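PDB 3G0O: 3-hydroxyisobutyrate dehydrogenase from Salmonella typhimurium, which probably oxidises L-threonate to 2-dehydro-L-erythronate with NAD(+), or less readily NADP(+), as cosubstrate, as a member of the 3-hydroxyisobutyrate dehydrogenase-related family. Local coordinates for residues A[101-113]-A[172-184]. Residues are numbered along the deposited sequence; the frame is centred on the assembly and turned at random.
Sequences SSTISSADAQEIA and PGAGSTVKIIHQL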
# COMPACT_ATOMS: atom_id res chain seq x y z
N SER A 101 8.22 -9.85 -21.07
CA SER A 101 7.77 -9.50 -19.73
C SER A 101 8.91 -8.85 -18.94
O SER A 101 9.52 -9.47 -18.06
CB SER A 101 7.27 -10.75 -19.02
OG SER A 101 6.22 -11.36 -19.76
N SER A 102 9.19 -7.60 -19.27
CA SER A 102 10.26 -6.85 -18.62
C SER A 102 9.64 -5.52 -18.18
O SER A 102 8.47 -5.45 -17.85
CB SER A 102 11.39 -6.61 -19.63
OG SER A 102 12.44 -5.84 -19.08
N THR A 103 10.45 -4.46 -18.16
CA THR A 103 9.94 -3.14 -17.81
C THR A 103 10.61 -2.20 -18.80
O THR A 103 11.70 -1.68 -18.54
CB THR A 103 10.28 -2.75 -16.36
OG1 THR A 103 9.72 -3.71 -15.46
CG2 THR A 103 9.70 -1.39 -16.03
N ILE A 104 9.94 -2.00 -19.93
CA ILE A 104 10.48 -1.18 -21.00
C ILE A 104 9.53 -0.05 -21.42
O ILE A 104 8.36 -0.03 -21.03
CB ILE A 104 10.80 -2.07 -22.22
CG1 ILE A 104 9.51 -2.63 -22.83
CG2 ILE A 104 11.70 -3.22 -21.79
CD1 ILE A 104 9.73 -3.60 -24.00
N SER A 105 10.03 0.87 -22.23
CA SER A 105 9.22 1.98 -22.69
C SER A 105 8.23 1.49 -23.74
O SER A 105 8.41 0.42 -24.33
CB SER A 105 10.10 3.06 -23.32
OG SER A 105 10.61 2.63 -24.56
N SER A 106 7.18 2.27 -23.96
CA SER A 106 6.18 1.92 -24.96
C SER A 106 6.84 1.92 -26.33
O SER A 106 6.55 1.06 -27.18
CB SER A 106 5.04 2.93 -24.94
OG SER A 106 4.04 2.57 -25.87
N ALA A 107 7.73 2.89 -26.56
CA ALA A 107 8.43 2.98 -27.83
C ALA A 107 9.23 1.71 -28.10
O ALA A 107 9.19 1.17 -29.20
CB ALA A 107 9.35 4.20 -27.83
N ASP A 108 9.96 1.24 -27.09
CA ASP A 108 10.76 0.03 -27.26
C ASP A 108 9.89 -1.20 -27.53
O ASP A 108 10.26 -2.05 -28.34
CB ASP A 108 11.63 -0.22 -26.03
CG ASP A 108 12.91 0.61 -26.05
OD1 ASP A 108 13.46 0.85 -27.15
OD2 ASP A 108 13.39 1.00 -24.97
N ALA A 109 8.75 -1.29 -26.85
CA ALA A 109 7.85 -2.42 -27.07
C ALA A 109 7.36 -2.42 -28.52
O ALA A 109 7.26 -3.47 -29.16
CB ALA A 109 6.67 -2.33 -26.12
N GLN A 110 7.05 -1.23 -29.04
CA GLN A 110 6.57 -1.11 -30.42
C GLN A 110 7.68 -1.41 -31.43
O GLN A 110 7.44 -2.08 -32.43
CB GLN A 110 6.00 0.28 -30.65
CG GLN A 110 4.74 0.57 -29.85
CD GLN A 110 4.30 2.01 -29.93
OE1 GLN A 110 4.08 2.55 -31.01
NE2 GLN A 110 4.18 2.66 -28.77
N GLU A 111 8.88 -0.91 -31.16
CA GLU A 111 10.02 -1.14 -32.04
C GLU A 111 10.36 -2.64 -32.11
O GLU A 111 10.62 -3.19 -33.19
CB GLU A 111 11.23 -0.37 -31.54
CG GLU A 111 11.13 1.14 -31.74
CD GLU A 111 12.12 1.92 -30.88
OE1 GLU A 111 13.30 1.50 -30.79
OE2 GLU A 111 11.73 2.96 -30.32
N ILE A 112 10.36 -3.29 -30.95
CA ILE A 112 10.65 -4.71 -30.86
C ILE A 112 9.58 -5.53 -31.55
O ILE A 112 9.88 -6.52 -32.23
CB ILE A 112 10.76 -5.15 -29.38
CG1 ILE A 112 11.96 -4.47 -28.73
CG2 ILE A 112 10.86 -6.66 -29.28
CD1 ILE A 112 12.06 -4.67 -27.23
N ALA A 113 8.32 -5.13 -31.39
CA ALA A 113 7.21 -5.86 -32.00
C ALA A 113 7.30 -5.78 -33.53
O ALA A 113 7.06 -6.77 -34.22
CB ALA A 113 5.89 -5.29 -31.53
N PRO A 172 0.94 -3.55 -29.30
CA PRO A 172 2.06 -3.46 -28.36
C PRO A 172 2.30 -2.02 -27.94
O PRO A 172 2.15 -1.10 -28.75
CB PRO A 172 3.22 -4.01 -29.17
CG PRO A 172 2.56 -5.04 -30.03
CD PRO A 172 1.32 -4.32 -30.50
N GLY A 173 2.65 -1.82 -26.68
CA GLY A 173 2.91 -0.48 -26.19
C GLY A 173 2.11 -0.11 -24.97
O GLY A 173 2.66 0.37 -23.97
N ALA A 174 0.80 -0.33 -25.03
CA ALA A 174 -0.09 0.01 -23.93
C ALA A 174 0.24 -0.79 -22.67
O ALA A 174 0.16 -0.26 -21.56
CB ALA A 174 -1.54 -0.23 -24.33
N GLY A 175 0.60 -2.05 -22.84
CA GLY A 175 0.94 -2.88 -21.71
C GLY A 175 2.11 -2.27 -20.95
O GLY A 175 2.07 -2.18 -19.72
N SER A 176 3.15 -1.86 -21.67
CA SER A 176 4.32 -1.27 -21.02
C SER A 176 3.98 0.06 -20.35
O SER A 176 4.58 0.41 -19.33
CB SER A 176 5.46 -1.08 -22.01
OG SER A 176 6.06 -2.32 -22.36
N THR A 177 3.03 0.80 -20.91
CA THR A 177 2.63 2.08 -20.32
C THR A 177 1.98 1.82 -18.96
O THR A 177 2.21 2.55 -18.00
CB THR A 177 1.63 2.83 -21.23
OG1 THR A 177 2.29 3.24 -22.42
CG2 THR A 177 1.07 4.06 -20.51
N VAL A 178 1.18 0.76 -18.89
CA VAL A 178 0.53 0.41 -17.63
C VAL A 178 1.56 -0.02 -16.60
O VAL A 178 1.45 0.34 -15.43
CB VAL A 178 -0.50 -0.72 -17.84
CG1 VAL A 178 -1.02 -1.22 -16.50
CG2 VAL A 178 -1.66 -0.20 -18.68
N LYS A 179 2.56 -0.78 -17.04
CA LYS A 179 3.63 -1.24 -16.15
C LYS A 179 4.40 -0.05 -15.59
O LYS A 179 4.78 -0.04 -14.42
CB LYS A 179 4.59 -2.17 -16.90
CG LYS A 179 5.76 -2.70 -16.06
CD LYS A 179 5.26 -3.43 -14.81
CE LYS A 179 6.41 -3.93 -13.94
NZ LYS A 179 7.23 -4.98 -14.60
N ILE A 180 4.65 0.94 -16.43
CA ILE A 180 5.37 2.14 -16.00
C ILE A 180 4.61 2.83 -14.88
O ILE A 180 5.18 3.19 -13.85
CB ILE A 180 5.57 3.14 -17.17
CG1 ILE A 180 6.57 2.56 -18.16
CG2 ILE A 180 6.03 4.49 -16.64
CD1 ILE A 180 6.66 3.33 -19.46
N ILE A 181 3.31 3.02 -15.07
CA ILE A 181 2.50 3.66 -14.05
C ILE A 181 2.53 2.81 -12.78
O ILE A 181 2.66 3.33 -11.67
CB ILE A 181 1.05 3.85 -14.54
CG1 ILE A 181 1.06 4.73 -15.79
CG2 ILE A 181 0.20 4.48 -13.44
CD1 ILE A 181 -0.29 4.91 -16.43
N HIS A 182 2.44 1.49 -12.94
CA HIS A 182 2.49 0.60 -11.79
C HIS A 182 3.79 0.78 -11.00
O HIS A 182 3.77 0.78 -9.77
CB HIS A 182 2.37 -0.86 -12.23
CG HIS A 182 2.54 -1.85 -11.11
ND1 HIS A 182 3.77 -2.34 -10.74
CD2 HIS A 182 1.64 -2.36 -10.24
CE1 HIS A 182 3.62 -3.11 -9.68
NE2 HIS A 182 2.34 -3.14 -9.35
N GLN A 183 4.91 0.92 -11.70
CA GLN A 183 6.20 1.08 -11.04
C GLN A 183 6.33 2.39 -10.28
O GLN A 183 7.15 2.50 -9.36
CB GLN A 183 7.35 0.93 -12.03
CG GLN A 183 7.53 -0.48 -12.57
CD GLN A 183 7.60 -1.53 -11.47
OE1 GLN A 183 6.58 -2.03 -11.01
NE2 GLN A 183 8.82 -1.86 -11.05
N LEU A 184 5.53 3.38 -10.66
CA LEU A 184 5.54 4.66 -9.96
C LEU A 184 5.06 4.35 -8.54
O LEU A 184 5.68 4.77 -7.55
CB LEU A 184 4.58 5.66 -10.63
CG LEU A 184 4.45 7.08 -10.05
CD1 LEU A 184 3.74 7.98 -11.05
CD2 LEU A 184 3.69 7.06 -8.73
O HOH W 1 7.53 -7.44 -16.28
O HOH W 2 7.23 -3.17 -20.11
O HOH W 3 6.94 -0.79 -18.66
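Lys179 NZ, the predicted catalytic amine, is gripped by Thr103 OG1 at 2.9 Å, more weakly by a water that donates to Ser102 O, and by a weak bond to Val128 O. With CG anti to the backbone N (chi1 179°) the lysine leaves its helix toward the 101-105 loop, and bends at chi2 and chi4 bring its amine to the threonine, whose side chain it crosses at about a right angle. Threonine suits this place because its two branches divide the work: the hydroxyl receives the amine, while CG2 lies near Gln183 CG. The Gln183 side chain is about 5 Å from a bound L(+)-tartaric acid, consistent with this corner lining the active-site pocket.

One turn back along the helix, Ser176 meets Ile104. Its CB rests 3.2 Å from Ile104 O, and its small hydroxyl is held by Asp125 and by a second water, which donates to OG at 2.7 Å and accepts from Ile104 N. A third water lies within bonding distance of Ile104 O and Ser176 O, though other acceptors compete for its protons.

At the helix starts, Gly173, lacking a side chain, lets Ser106 OG come to 3.3 Å from its CA; its positive phi of 126° also suits glycine. Gln110 NE2 donates to Ser106 OG at 2.9 Å, with the oxygen nearly in the amide plane, while its CG lies against Pro172 O. Small Ala109, pointing at Gly173 and Ser176, suits this close approach, and Ala113 CB packs on the proline ring at 3.7 Å.

Helices 106-113 and 174-184 run nearly antiparallel at 153°, their axes 8.4 Å apart, joining the Rossmann-type domain to the long helix 174-202 that begins the all-helical part. Strand 122-129 meets Pro172 and Lys179, helix 75-82 packs on Ile104, and helix 242-258 on Thr103 and Ile180.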